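Local coordinates for protein sesquisabinene B synthase 2 (Santalum album, PDB 6A2A) that probably cyclises farnesyl diphosphate to the sesquiterpene sesquisabinene B, as a magnesium-dependent plant terpene synthase, at residues Thr219-Ala224 with Met554-His559; Asn250-Phe255 with Met292-Asn297; Trp226-Tyr231 with Thr240-Ala245; Val88-Leu93 with Ala204-His209. One frame throughout, in Å; residues are numbered along the deposited sequence.

Overall arrangement
Contacts 1 and 3 are buried and share helix 220-232, which meets the C-terminal helix 546-558 in contact 1 and helix 239-270 in contact 3. The latter helix runs on into contact 2, where it receives the loop after helix 281-292 in a partly buried place. Contact 4 is a surface contact, between helices 78-90 and 201-212. The chemistry differs accordingly: contact 3 is apolar packing between its segments, contact 1 adds an arginine-water bridge to its tyrosine-valine packing, contact 2 sets a proline on a phenylalanine, and contact 4 is built from charged side chains and a water. E223 ties contact 4 to contact 1, while Q253 ties contact 2 to contact 1.

Contact 1. Residues Thr219-Ala224 with Met554-His559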
loop_
_atom_site.group_PDB
_atom_site.type_symbol
_atom_site.label_atom_id
_atom_site.label_comp_id
_atom_site.label_asym_id
_atom_site.label_seq_id
_atom_site.Cartn_x
_atom_site.Cartn_y
_atom_site.Cartn_z
ATOM N N THR A 219 -19.500 16.303 -15.390
ATOM C CA THR A 219 -19.297 15.100 -14.654
ATOM C C THR A 219 -20.511 14.797 -13.804
ATOM O O THR A 219 -21.287 15.706 -13.417
ATOM C CB THR A 219 -18.083 15.094 -13.726
ATOM O OG1 THR A 219 -18.321 15.875 -12.551
ATOM C CG2 THR A 219 -16.795 15.556 -14.397
ATOM N N ILE A 220 -20.681 13.546 -13.545
ATOM C CA ILE A 220 -21.829 13.129 -12.644
ATOM C C ILE A 220 -21.588 13.626 -11.216
ATOM O O ILE A 220 -22.462 14.260 -10.648
ATOM C CB ILE A 220 -22.071 11.622 -12.644
ATOM C CG1 ILE A 220 -22.418 11.163 -14.056
ATOM C CG2 ILE A 220 -23.201 11.245 -11.705
ATOM C CD1 ILE A 220 -22.291 9.650 -14.257
ATOM N N ARG A 221 -20.406 13.404 -10.672
ATOM C CA ARG A 221 -20.217 13.520 -9.231
ATOM C C ARG A 221 -20.153 14.985 -8.820
ATOM O O ARG A 221 -20.761 15.367 -7.797
ATOM C CB ARG A 221 -18.961 12.793 -8.747
ATOM C CG ARG A 221 -18.808 12.814 -7.229
ATOM C CD ARG A 221 -19.981 12.118 -6.549
ATOM N NE ARG A 221 -19.712 12.054 -5.118
ATOM C CZ ARG A 221 -20.562 11.598 -4.190
ATOM N NH1 ARG A 221 -21.753 11.098 -4.546
ATOM N NH2 ARG A 221 -20.207 11.691 -2.920
ATOM N N TYR A 222 -19.435 15.805 -9.579
ATOM C CA TYR A 222 -19.331 17.217 -9.247
ATOM C C TYR A 222 -20.656 17.924 -9.548
ATOM O O TYR A 222 -20.994 18.863 -8.827
ATOM C CB TYR A 222 -18.165 17.895 -9.957
ATOM C CG TYR A 222 -16.828 17.382 -9.504
ATOM C CD1 TYR A 222 -16.240 16.273 -10.113
ATOM C CD2 TYR A 222 -16.132 17.977 -8.469
ATOM C CE1 TYR A 222 -15.041 15.747 -9.655
ATOM C CE2 TYR A 222 -14.925 17.468 -8.022
ATOM C CZ TYR A 222 -14.372 16.350 -8.618
ATOM O OH TYR A 222 -13.174 15.820 -8.215
ATOM N N GLU A 223 -21.391 17.465 -10.574
ATOM C CA GLU A 223 -22.729 18.023 -10.840
ATOM C C GLU A 223 -23.667 17.694 -9.671
ATOM O O GLU A 223 -24.537 18.542 -9.333
ATOM C CB GLU A 223 -23.310 17.487 -12.158
ATOM C CG GLU A 223 -24.651 18.121 -12.531
ATOM C CD GLU A 223 -24.654 19.625 -12.737
ATOM O OE1 GLU A 223 -23.577 20.309 -12.761
ATOM O OE2 GLU A 223 -25.831 20.185 -12.758
ATOM N N ALA A 224 -23.535 16.530 -9.102
ATOM C CA ALA A 224 -24.430 16.112 -8.009
ATOM C C ALA A 224 -24.304 17.095 -6.836
ATOM O O ALA A 224 -25.329 17.509 -6.241
ATOM C CB ALA A 224 -24.160 14.713 -7.577
ATOM N N MET A 554 -12.983 20.831 -1.925
ATOM C CA MET A 554 -13.536 21.048 -0.565
ATOM C C MET A 554 -14.978 20.541 -0.552
ATOM O O MET A 554 -15.402 19.851 0.362
ATOM C CB MET A 554 -13.541 22.533 -0.171
ATOM C CG MET A 554 -12.176 23.093 0.202
ATOM S SD MET A 554 -11.567 22.369 1.759
ATOM C CE MET A 554 -10.218 23.485 2.149
ATOM N N SER A 555 -15.733 20.847 -1.586
ATOM C CA SER A 555 -17.158 20.491 -1.499
ATOM C C SER A 555 -17.383 19.015 -1.818
ATOM O O SER A 555 -18.374 18.425 -1.346
ATOM C CB SER A 555 -18.000 21.371 -2.356
ATOM O OG SER A 555 -17.708 21.145 -3.697
ATOM N N VAL A 556 -16.537 18.416 -2.658
ATOM C CA VAL A 556 -16.814 17.059 -3.093
ATOM C C VAL A 556 -16.085 16.016 -2.261
ATOM O O VAL A 556 -16.669 15.009 -1.981
ATOM C CB VAL A 556 -16.578 16.928 -4.611
ATOM C CG1 VAL A 556 -16.651 15.493 -5.083
ATOM C CG2 VAL A 556 -17.624 17.790 -5.304
ATOM N N LEU A 557 -14.878 16.299 -1.746
ATOM C CA LEU A 557 -14.103 15.287 -1.086
ATOM C C LEU A 557 -13.966 15.540 0.423
ATOM O O LEU A 557 -13.936 14.560 1.220
ATOM C CB LEU A 557 -12.731 15.255 -1.747
ATOM C CG LEU A 557 -11.727 14.292 -1.138
ATOM C CD1 LEU A 557 -12.184 12.848 -1.258
ATOM C CD2 LEU A 557 -10.366 14.458 -1.802
ATOM N N ILE A 558 -13.800 16.804 0.802
ATOM C CA ILE A 558 -13.374 17.151 2.179
ATOM C C ILE A 558 -14.570 17.343 3.120
ATOM O O ILE A 558 -14.552 16.812 4.230
ATOM C CB ILE A 558 -12.533 18.431 2.201
ATOM C CG1 ILE A 558 -11.338 18.415 1.236
ATOM C CG2 ILE A 558 -12.101 18.748 3.634
ATOM C CD1 ILE A 558 -10.401 17.283 1.415
ATOM N N HIS A 559 -15.523 18.171 2.733
ATOM C CA HIS A 559 -16.608 18.618 3.667
ATOM C C HIS A 559 -17.872 17.808 3.439
ATOM O O HIS A 559 -18.441 17.894 2.348
ATOM C CB HIS A 559 -16.952 20.095 3.469
ATOM C CG HIS A 559 -15.897 21.044 3.916
ATOM N ND1 HIS A 559 -15.598 22.186 3.212
ATOM C CD2 HIS A 559 -15.043 21.016 4.961
ATOM C CE1 HIS A 559 -14.605 22.825 3.804
ATOM N NE2 HIS A 559 -14.238 22.125 4.870
HETATM O O HOH W 1 -17.622 12.583 -3.136
#
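Y222 turns a face of its ring to V556, joining helix 220-232 to the C-terminal helix 546-558 in the all-helical terpene synthase fold. This half is tight: V556 CG2 comes within 3.5 Å of Y222 CD2, and V556 CG1 lies over the ring. A valine, branched at CB, suits the place because it presents two methyls to a flat partner. The buried phenol OH is satisfied by M287 O, and T219, the N-cap, accepts from Y222 N through OG1 at 3.2 Å. With an alanine at this position, the V556 methyls would probably face a gap and M287 O would lose its phenolic partner. The R221 side is looser. Its chain bends at chi2 (61°) and slides past the valine, CG lying 4.1 Å from V556 CG1, while the guanidinium reaches F249 O. A water bridges the polar groups: R221 NH2 donates to it in the guanidinium plane at 2.7 Å, and the water donates to V556 O, which Q253 NE2 also bonds, at 2.9 Å.

Contact 2. Residues Asn250-Phe255 with Met292-Asn297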
loop_
_atom_site.group_PDB
_atom_site.type_symbol
_atom_site.label_atom_id
_atom_site.label_comp_id
_atom_site.label_asym_id
_atom_site.label_seq_id
_atom_site.Cartn_x
_atom_site.Cartn_y
_atom_site.Cartn_z
ATOM N N ASN A 250 -22.931 11.884 1.312
ATOM C CA ASN A 250 -21.984 11.747 2.396
ATOM C C ASN A 250 -21.450 10.308 2.509
ATOM O O ASN A 250 -20.256 10.133 2.857
ATOM C CB ASN A 250 -22.575 12.222 3.725
ATOM C CG ASN A 250 -22.733 13.717 3.832
ATOM O OD1 ASN A 250 -22.334 14.492 2.945
ATOM N ND2 ASN A 250 -23.350 14.144 4.923
ATOM N N ILE A 251 -22.265 9.291 2.253
ATOM C CA ILE A 251 -21.795 7.921 2.392
ATOM C C ILE A 251 -20.739 7.640 1.300
ATOM O O ILE A 251 -19.676 7.107 1.589
ATOM C CB ILE A 251 -22.964 6.931 2.319
ATOM C CG1 ILE A 251 -23.862 7.095 3.552
ATOM C CG2 ILE A 251 -22.471 5.511 2.151
ATOM C CD1 ILE A 251 -25.195 6.369 3.442
ATOM N N VAL A 252 -21.066 8.014 0.069
ATOM C CA VAL A 252 -20.108 7.849 -1.043
ATOM C C VAL A 252 -18.849 8.657 -0.706
ATOM O O VAL A 252 -17.752 8.118 -0.824
ATOM C CB VAL A 252 -20.701 8.269 -2.393
ATOM C CG1 VAL A 252 -19.657 8.150 -3.498
ATOM C CG2 VAL A 252 -21.908 7.439 -2.755
ATOM N N GLN A 253 -18.996 9.882 -0.249
ATOM C CA GLN A 253 -17.843 10.693 0.086
ATOM C C GLN A 253 -16.939 9.962 1.080
ATOM O O GLN A 253 -15.704 10.136 1.022
ATOM C CB GLN A 253 -18.284 12.050 0.613
ATOM C CG GLN A 253 -17.163 13.011 0.881
ATOM C CD GLN A 253 -17.628 14.258 1.589
ATOM O OE1 GLN A 253 -17.981 14.212 2.770
ATOM N NE2 GLN A 253 -17.672 15.368 0.871
ATOM N N SER A 254 -17.516 9.242 2.068
ATOM C CA SER A 254 -16.667 8.538 3.094
ATOM C C SER A 254 -15.810 7.467 2.424
ATOM O O SER A 254 -14.712 7.257 2.886
ATOM C CB SER A 254 -17.459 7.915 4.255
ATOM O OG SER A 254 -18.165 6.738 3.831
ATOM N N PHE A 255 -16.329 6.782 1.401
ATOM C CA PHE A 255 -15.509 5.840 0.621
ATOM C C PHE A 255 -14.363 6.593 -0.082
ATOM O O PHE A 255 -13.213 6.129 -0.054
ATOM C CB PHE A 255 -16.273 5.110 -0.476
ATOM C CG PHE A 255 -17.180 4.006 -0.027
ATOM C CD1 PHE A 255 -16.703 2.713 0.081
ATOM C CD2 PHE A 255 -18.531 4.259 0.214
ATOM C CE1 PHE A 255 -17.557 1.686 0.456
ATOM C CE2 PHE A 255 -19.382 3.232 0.606
ATOM C CZ PHE A 255 -18.890 1.945 0.713
ATOM N N MET A 292 -14.173 10.537 -13.760
ATOM C CA MET A 292 -14.172 9.369 -14.617
ATOM C C MET A 292 -15.083 8.281 -14.043
ATOM O O MET A 292 -15.817 7.677 -14.798
ATOM C CB MET A 292 -12.750 8.793 -14.809
ATOM C CG MET A 292 -12.703 7.550 -15.624
ATOM S SD MET A 292 -10.955 6.953 -15.703
ATOM C CE MET A 292 -11.149 5.622 -16.860
ATOM N N LEU A 293 -15.011 8.028 -12.741
ATOM C CA LEU A 293 -15.828 6.977 -12.110
ATOM C C LEU A 293 -15.873 7.313 -10.624
ATOM O O LEU A 293 -14.851 7.483 -9.989
ATOM C CB LEU A 293 -15.291 5.560 -12.421
ATOM C CG LEU A 293 -14.006 5.085 -11.737
ATOM C CD1 LEU A 293 -13.631 3.674 -12.129
ATOM C CD2 LEU A 293 -12.790 5.972 -12.024
ATOM N N PHE A 294 -17.099 7.480 -10.076
ATOM C CA PHE A 294 -17.242 7.855 -8.685
ATOM C C PHE A 294 -17.814 6.709 -7.825
ATOM O O PHE A 294 -17.704 6.755 -6.583
ATOM C CB PHE A 294 -18.134 9.106 -8.550
ATOM C CG PHE A 294 -19.592 8.765 -8.777
ATOM C CD1 PHE A 294 -20.360 8.280 -7.743
ATOM C CD2 PHE A 294 -20.163 8.879 -10.035
ATOM C CE1 PHE A 294 -21.687 7.938 -7.963
ATOM C CE2 PHE A 294 -21.461 8.442 -10.275
ATOM C CZ PHE A 294 -22.226 8.023 -9.216
ATOM N N GLU A 295 -18.436 5.697 -8.431
ATOM C CA GLU A 295 -19.180 4.701 -7.660
ATOM C C GLU A 295 -18.289 3.951 -6.668
ATOM O O GLU A 295 -17.207 3.455 -6.972
ATOM C CB GLU A 295 -19.898 3.708 -8.577
ATOM C CG GLU A 295 -20.840 4.356 -9.546
ATOM C CD GLU A 295 -20.343 4.914 -10.871
ATOM O OE1 GLU A 295 -19.151 5.301 -11.009
ATOM O OE2 GLU A 295 -21.219 5.105 -11.741
ATOM N N PRO A 296 -18.771 3.802 -5.429
ATOM C CA PRO A 296 -18.060 3.028 -4.470
ATOM C C PRO A 296 -17.635 1.633 -4.938
ATOM O O PRO A 296 -16.485 1.197 -4.575
ATOM C CB PRO A 296 -19.036 2.861 -3.316
ATOM C CG PRO A 296 -19.896 4.062 -3.401
ATOM C CD PRO A 296 -19.925 4.480 -4.848
ATOM N N ASN A 297 -18.454 0.940 -5.730
ATOM C CA ASN A 297 -18.144 -0.449 -6.016
ATOM C C ASN A 297 -16.983 -0.545 -7.021
ATOM O O ASN A 297 -16.553 -1.654 -7.336
ATOM C CB ASN A 297 -19.338 -1.237 -6.540
ATOM C CG ASN A 297 -20.273 -1.678 -5.425
ATOM O OD1 ASN A 297 -19.900 -1.702 -4.251
ATOM N ND2 ASN A 297 -21.493 -2.024 -5.795
#
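F255 and P296 meet by a CH-pi contact: P296 CB sits 3.8 Å from the centroid of the F255 ring, 8° off its normal, over its middle. A compact, rigid proline suits this face. Apolar packing falls to V252, whose two methyls both rest against the CG-CD side of the proline ring, CG1 at 3.9 Å from P296 CD and CG2 at 4.0 Å from P296 CG. V252 CG1, set anti to the backbone N (chi1 177°), also reaches the edge of the F294 ring, 4.3 Å from F294 CD1. Cutting this valine back to an alanine is likely to open a gap between the helix, P296 and F294. Among polar bonds, S254 OG donates to I251 O within the helix at 2.7 Å on a lone pair; one residue past the segment, H256 NE2 bonds F294 O and so ties the loop to the same helix. The loop leads into helix 299-321, which carries D316 and D320, two of the residues that bind magnesium in this class I terpene synthase fold.

Contact 3. Residues Trp226-Tyr231 with Thr240-Ala245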
loop_
_atom_site.group_PDB
_atom_site.type_symbol
_atom_site.label_atom_id
_atom_site.label_comp_id
_atom_site.label_asym_id
_atom_site.label_seq_id
_atom_site.Cartn_x
_atom_site.Cartn_y
_atom_site.Cartn_z
ATOM N N TRP A 226 -23.278 20.260 -6.837
ATOM C CA TRP A 226 -23.825 21.552 -7.218
ATOM C C TRP A 226 -25.361 21.472 -7.199
ATOM O O TRP A 226 -26.047 22.384 -6.680
ATOM C CB TRP A 226 -23.350 21.956 -8.605
ATOM C CG TRP A 226 -23.836 23.291 -9.052
ATOM C CD1 TRP A 226 -23.283 24.505 -8.746
ATOM C CD2 TRP A 226 -25.024 23.568 -9.815
ATOM N NE1 TRP A 226 -24.004 25.508 -9.335
ATOM C CE2 TRP A 226 -25.072 24.958 -10.000
ATOM C CE3 TRP A 226 -26.015 22.777 -10.405
ATOM C CZ2 TRP A 226 -26.097 25.570 -10.725
ATOM C CZ3 TRP A 226 -27.027 23.387 -11.129
ATOM C CH2 TRP A 226 -27.054 24.756 -11.287
ATOM N N PHE A 227 -25.898 20.421 -7.818
ATOM C CA PHE A 227 -27.358 20.336 -7.994
ATOM C C PHE A 227 -28.064 20.055 -6.654
ATOM O O PHE A 227 -29.259 20.410 -6.543
ATOM C CB PHE A 227 -27.700 19.299 -9.055
ATOM C CG PHE A 227 -29.159 19.284 -9.377
ATOM C CD1 PHE A 227 -29.743 20.360 -10.007
ATOM C CD2 PHE A 227 -29.959 18.261 -8.913
ATOM C CE1 PHE A 227 -31.123 20.377 -10.201
ATOM C CE2 PHE A 227 -31.313 18.245 -9.173
ATOM C CZ PHE A 227 -31.890 19.316 -9.806
ATOM N N ILE A 228 -27.431 19.420 -5.698
ATOM C CA ILE A 228 -28.067 19.239 -4.376
ATOM C C ILE A 228 -28.463 20.623 -3.813
ATOM O O ILE A 228 -29.576 20.799 -3.325
ATOM C CB ILE A 228 -27.168 18.444 -3.424
ATOM C CG1 ILE A 228 -27.240 16.951 -3.729
ATOM C CG2 ILE A 228 -27.519 18.723 -1.971
ATOM C CD1 ILE A 228 -26.129 16.175 -3.089
ATOM N N ASP A 229 -27.558 21.590 -3.901
ATOM C CA ASP A 229 -27.854 22.959 -3.483
ATOM C C ASP A 229 -28.888 23.645 -4.331
ATOM O O ASP A 229 -29.777 24.311 -3.802
ATOM C CB ASP A 229 -26.593 23.805 -3.457
ATOM C CG ASP A 229 -25.659 23.410 -2.369
ATOM O OD1 ASP A 229 -26.007 22.613 -1.503
ATOM O OD2 ASP A 229 -24.542 23.857 -2.465
ATOM N N THR A 230 -28.803 23.502 -5.656
ATOM C CA THR A 230 -29.755 24.127 -6.553
ATOM C C THR A 230 -31.149 23.533 -6.330
ATOM O O THR A 230 -32.148 24.291 -6.271
ATOM C CB THR A 230 -29.282 23.978 -8.005
ATOM O OG1 THR A 230 -28.071 24.728 -8.160
ATOM C CG2 THR A 230 -30.301 24.471 -9.013
ATOM N N TYR A 231 -31.223 22.201 -6.226
ATOM C CA TYR A 231 -32.512 21.507 -6.106
ATOM C C TYR A 231 -33.287 21.961 -4.854
ATOM O O TYR A 231 -34.538 22.018 -4.870
ATOM C CB TYR A 231 -32.301 20.004 -5.976
ATOM C CG TYR A 231 -33.559 19.186 -5.962
ATOM C CD1 TYR A 231 -34.556 19.387 -6.891
ATOM C CD2 TYR A 231 -33.734 18.209 -5.011
ATOM C CE1 TYR A 231 -35.700 18.610 -6.886
ATOM C CE2 TYR A 231 -34.870 17.422 -4.992
ATOM C CZ TYR A 231 -35.866 17.643 -5.915
ATOM O OH TYR A 231 -36.985 16.859 -5.878
ATOM N N THR A 240 -37.926 14.123 0.594
ATOM C CA THR A 240 -37.420 12.761 0.810
ATOM C C THR A 240 -36.259 12.484 -0.176
ATOM O O THR A 240 -35.250 11.914 0.182
ATOM C CB THR A 240 -38.490 11.696 0.558
ATOM O OG1 THR A 240 -39.617 11.854 1.435
ATOM C CG2 THR A 240 -37.942 10.295 0.711
ATOM N N LEU A 241 -36.477 12.830 -1.428
ATOM C CA LEU A 241 -35.425 12.641 -2.466
ATOM C C LEU A 241 -34.200 13.473 -2.056
ATOM O O LEU A 241 -33.080 12.960 -2.064
ATOM C CB LEU A 241 -35.949 13.046 -3.849
ATOM C CG LEU A 241 -34.919 12.950 -4.984
ATOM C CD1 LEU A 241 -34.352 11.536 -5.079
ATOM C CD2 LEU A 241 -35.488 13.368 -6.312
ATOM N N LEU A 242 -34.425 14.738 -1.676
ATOM C CA LEU A 242 -33.366 15.646 -1.290
ATOM C C LEU A 242 -32.612 15.060 -0.106
ATOM O O LEU A 242 -31.368 15.014 -0.120
ATOM C CB LEU A 242 -33.900 17.050 -0.961
ATOM C CG LEU A 242 -32.855 18.024 -0.413
ATOM C CD1 LEU A 242 -31.791 18.335 -1.474
ATOM C CD2 LEU A 242 -33.478 19.317 0.098
ATOM N N ARG A 243 -33.345 14.619 0.918
ATOM C CA ARG A 243 -32.730 14.062 2.086
ATOM C C ARG A 243 -31.866 12.844 1.718
ATOM O O ARG A 243 -30.740 12.703 2.230
ATOM C CB ARG A 243 -33.811 13.673 3.110
ATOM C CG ARG A 243 -34.383 14.862 3.879
ATOM C CD ARG A 243 -35.626 14.489 4.699
ATOM N NE ARG A 243 -35.341 13.490 5.729
ATOM C CZ ARG A 243 -36.132 12.459 6.022
ATOM N NH1 ARG A 243 -35.701 11.504 6.832
ATOM N NH2 ARG A 243 -37.332 12.365 5.471
ATOM N N TYR A 244 -32.375 11.954 0.880
ATOM C CA TYR A 244 -31.628 10.775 0.450
ATOM C C TYR A 244 -30.367 11.201 -0.341
ATOM O O TYR A 244 -29.305 10.601 -0.150
ATOM C CB TYR A 244 -32.461 9.835 -0.416
ATOM C CG TYR A 244 -31.714 8.593 -0.831
ATOM C CD1 TYR A 244 -31.180 7.723 0.101
ATOM C CD2 TYR A 244 -31.460 8.338 -2.162
ATOM C CE1 TYR A 244 -30.416 6.631 -0.272
ATOM C CE2 TYR A 244 -30.723 7.227 -2.555
ATOM C CZ TYR A 244 -30.180 6.389 -1.608
ATOM O OH TYR A 244 -29.507 5.274 -1.988
ATOM N N ALA A 245 -30.505 12.205 -1.175
ATOM C CA ALA A 245 -29.396 12.720 -2.011
ATOM C C ALA A 245 -28.229 13.209 -1.152
ATOM O O ALA A 245 -27.050 12.878 -1.427
ATOM C CB ALA A 245 -29.877 13.821 -2.931
#
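The ring of Y231 meets L242 at its edge, where L242 CD1 lies near the ring plane, 4.0 Å from Y231 CD2; L241 CD2 comes in obliquely at the phenolic end, 3.8 Å from Y231 OH. Two other rings of this helix do not touch 240-245. F227 has Y231 CB 3.7 Å above one face, offset toward the rim, and W226 has T230 OG1 over a face while also stacking with H209 of helix 201-212. The arrangement is an antiparallel alpha-alpha hairpin: helices 220-232 and 239-270 follow each other through a short connection, and the axes of their segments 226-231 and 240-245 come within 10.6 Å at 152°. Tyrosine suits the turn end of such a hairpin because its ring can fill apolar space while its hydroxyl accepts from the backbone N-H of N238. Its CG stands anti to the backbone N (chi1 -175°), which carries the ring across to the second helix. The leucines supply branched bulk: L242 CD1 also packs against the backbone at I228 O, as well as 4.3 Å from I228 CG2. Farther along, A245 has little side chain, and its CB lies 4.2 Å from I228 CG1. The small residue probably allows the close approach here, where I228 and A245 have the nearest CA atoms of the two segments, and I228 CD1 ends 3.8 Å from A245 O.

Contact 4. Residues Val88-Leu93 with Ala204-His209; sequences VRRLGL and AKKVSH
R90 and H209 meet edge to edge, R90 NH2 standing 3.9 Å from H209 CD2 with the guanidinium and imidazole planes 28° apart. The aliphatic part of K206 comes near the same group, its CD 4.4 Å from R90 NH1. A water in the guanidinium plane bridges the helices: R90 NH2 donates to it at 2.9 Å, and it donates to K206 O at 2.6 Å. Long side chains span the widely spaced backbones; the R90 chain is extended from CG to NE. Farther out, E223 of helix 220-232 takes R90 NE in a salt bridge and H209 NE2 in a hydrogen bond, which helps to hold both flat groups, the H209 ring also being stacked on W226, and K206 NZ forms a salt bridge with E234. Behind R90 a Schellman motif ends the helix, G92 having the positive phi (82°) that a glycine adopts easily. The carboxylates of E223 and E234 probably offset the gathered positive charge, and E223 may favour a protonated H209.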
loop_
_atom_site.group_PDB
_atom_site.type_symbol
_atom_site.label_atom_id
_atom_site.label_comp_id
_atom_site.label_asym_id
_atom_site.label_seq_id
_atom_site.Cartn_x
_atom_site.Cartn_y
_atom_site.Cartn_z
ATOM N N VAL A 88 -33.320 12.741 -10.304
ATOM C CA VAL A 88 -32.598 11.639 -9.678
ATOM C C VAL A 88 -31.183 11.540 -10.283
ATOM O O VAL A 88 -30.221 11.395 -9.600
ATOM C CB VAL A 88 -33.343 10.279 -9.882
ATOM C CG1 VAL A 88 -32.518 9.099 -9.441
ATOM C CG2 VAL A 88 -34.648 10.243 -9.145
ATOM N N ARG A 89 -31.117 11.623 -11.583
ATOM C CA ARG A 89 -29.846 11.537 -12.299
ATOM C C ARG A 89 -28.929 12.671 -11.916
ATOM O O ARG A 89 -27.789 12.513 -11.628
ATOM C CB ARG A 89 -30.110 11.606 -13.789
ATOM C CG ARG A 89 -28.883 11.730 -14.665
ATOM C CD ARG A 89 -28.530 13.158 -14.955
ATOM N NE ARG A 89 -27.347 13.329 -15.777
ATOM C CZ ARG A 89 -27.348 13.378 -17.086
ATOM N NH1 ARG A 89 -28.460 13.259 -17.755
ATOM N NH2 ARG A 89 -26.232 13.570 -17.732
ATOM N N ARG A 90 -29.525 13.841 -11.864
ATOM C CA ARG A 90 -28.810 15.065 -11.615
ATOM C C ARG A 90 -28.285 15.211 -10.186
ATOM O O ARG A 90 -27.291 15.791 -9.941
ATOM C CB ARG A 90 -29.617 16.232 -12.117
ATOM C CG ARG A 90 -28.781 17.413 -12.343
ATOM C CD ARG A 90 -29.437 18.465 -13.165
ATOM N NE ARG A 90 -28.511 19.547 -13.345
ATOM C CZ ARG A 90 -28.714 20.545 -14.178
ATOM N NH1 ARG A 90 -29.822 20.580 -14.865
ATOM N NH2 ARG A 90 -27.809 21.483 -14.332
ATOM N N LEU A 91 -28.945 14.526 -9.272
ATOM C CA LEU A 91 -28.536 14.426 -7.914
ATOM C C LEU A 91 -27.411 13.368 -7.711
ATOM O O LEU A 91 -26.980 13.181 -6.620
ATOM C CB LEU A 91 -29.734 14.058 -7.036
ATOM C CG LEU A 91 -30.729 15.174 -6.806
ATOM C CD1 LEU A 91 -31.997 14.652 -6.187
ATOM C CD2 LEU A 91 -30.136 16.320 -6.014
ATOM N N GLY A 92 -27.018 12.662 -8.767
ATOM C CA GLY A 92 -25.979 11.679 -8.748
ATOM C C GLY A 92 -26.425 10.324 -8.252
ATOM O O GLY A 92 -25.636 9.550 -7.813
ATOM N N LEU A 93 -27.712 10.052 -8.380
ATOM C CA LEU A 93 -28.282 8.836 -7.852
ATOM C C LEU A 93 -28.712 7.770 -8.831
ATOM O O LEU A 93 -29.147 6.756 -8.431
ATOM C CB LEU A 93 -29.472 9.182 -6.971
ATOM C CG LEU A 93 -29.238 10.105 -5.799
ATOM C CD1 LEU A 93 -30.558 10.610 -5.243
ATOM C CD2 LEU A 93 -28.421 9.430 -4.742
ATOM N N ALA A 204 -32.154 31.318 -13.060
ATOM C CA ALA A 204 -30.949 32.122 -13.351
ATOM C C ALA A 204 -29.673 31.299 -13.165
ATOM O O ALA A 204 -28.724 31.399 -13.976
ATOM C CB ALA A 204 -30.837 33.341 -12.459
ATOM N N LYS A 205 -29.645 30.573 -12.066
ATOM C CA LYS A 205 -28.487 29.761 -11.725
ATOM C C LYS A 205 -28.317 28.672 -12.780
ATOM O O LYS A 205 -27.200 28.457 -13.294
ATOM C CB LYS A 205 -28.628 29.053 -10.385
ATOM C CG LYS A 205 -28.484 29.891 -9.129
ATOM C CD LYS A 205 -28.397 29.023 -7.852
ATOM C CE LYS A 205 -27.238 28.043 -7.919
ATOM N NZ LYS A 205 -27.063 27.224 -6.685
ATOM N N LYS A 206 -29.386 27.968 -13.053
ATOM C CA LYS A 206 -29.328 26.825 -13.984
ATOM C C LYS A 206 -28.935 27.289 -15.377
ATOM O O LYS A 206 -28.178 26.555 -16.070
ATOM C CB LYS A 206 -30.658 26.083 -14.082
ATOM C CG LYS A 206 -30.940 25.242 -12.859
ATOM C CD LYS A 206 -31.826 24.066 -13.122
ATOM C CE LYS A 206 -33.231 24.464 -13.459
ATOM N NZ LYS A 206 -34.108 23.274 -13.586
ATOM N N VAL A 207 -29.369 28.490 -15.800
ATOM C CA VAL A 207 -29.059 28.935 -17.170
ATOM C C VAL A 207 -27.571 29.266 -17.305
ATOM O O VAL A 207 -26.920 28.907 -18.286
ATOM C CB VAL A 207 -29.937 30.119 -17.602
ATOM C CG1 VAL A 207 -29.353 30.857 -18.779
ATOM C CG2 VAL A 207 -31.333 29.646 -17.885
ATOM N N SER A 208 -27.054 29.980 -16.318
ATOM C CA SER A 208 -25.680 30.383 -16.274
ATOM C C SER A 208 -24.765 29.145 -16.280
ATOM O O SER A 208 -23.731 29.104 -17.001
ATOM C CB SER A 208 -25.505 31.250 -15.056
ATOM O OG SER A 208 -24.183 31.642 -14.937
ATOM N N HIS A 209 -25.139 28.190 -15.460
ATOM C CA HIS A 209 -24.425 26.945 -15.295
ATOM C C HIS A 209 -24.414 26.207 -16.623
ATOM O O HIS A 209 -23.362 25.711 -17.064
ATOM C CB HIS A 209 -25.075 26.129 -14.211
ATOM C CG HIS A 209 -24.334 24.924 -13.741
ATOM N ND1 HIS A 209 -23.249 25.029 -12.905
ATOM C CD2 HIS A 209 -24.616 23.610 -13.825
ATOM C CE1 HIS A 209 -22.888 23.828 -12.488
ATOM N NE2 HIS A 209 -23.704 22.931 -13.032
HETATM O O HOH W 2 -27.900 24.016 -15.665
#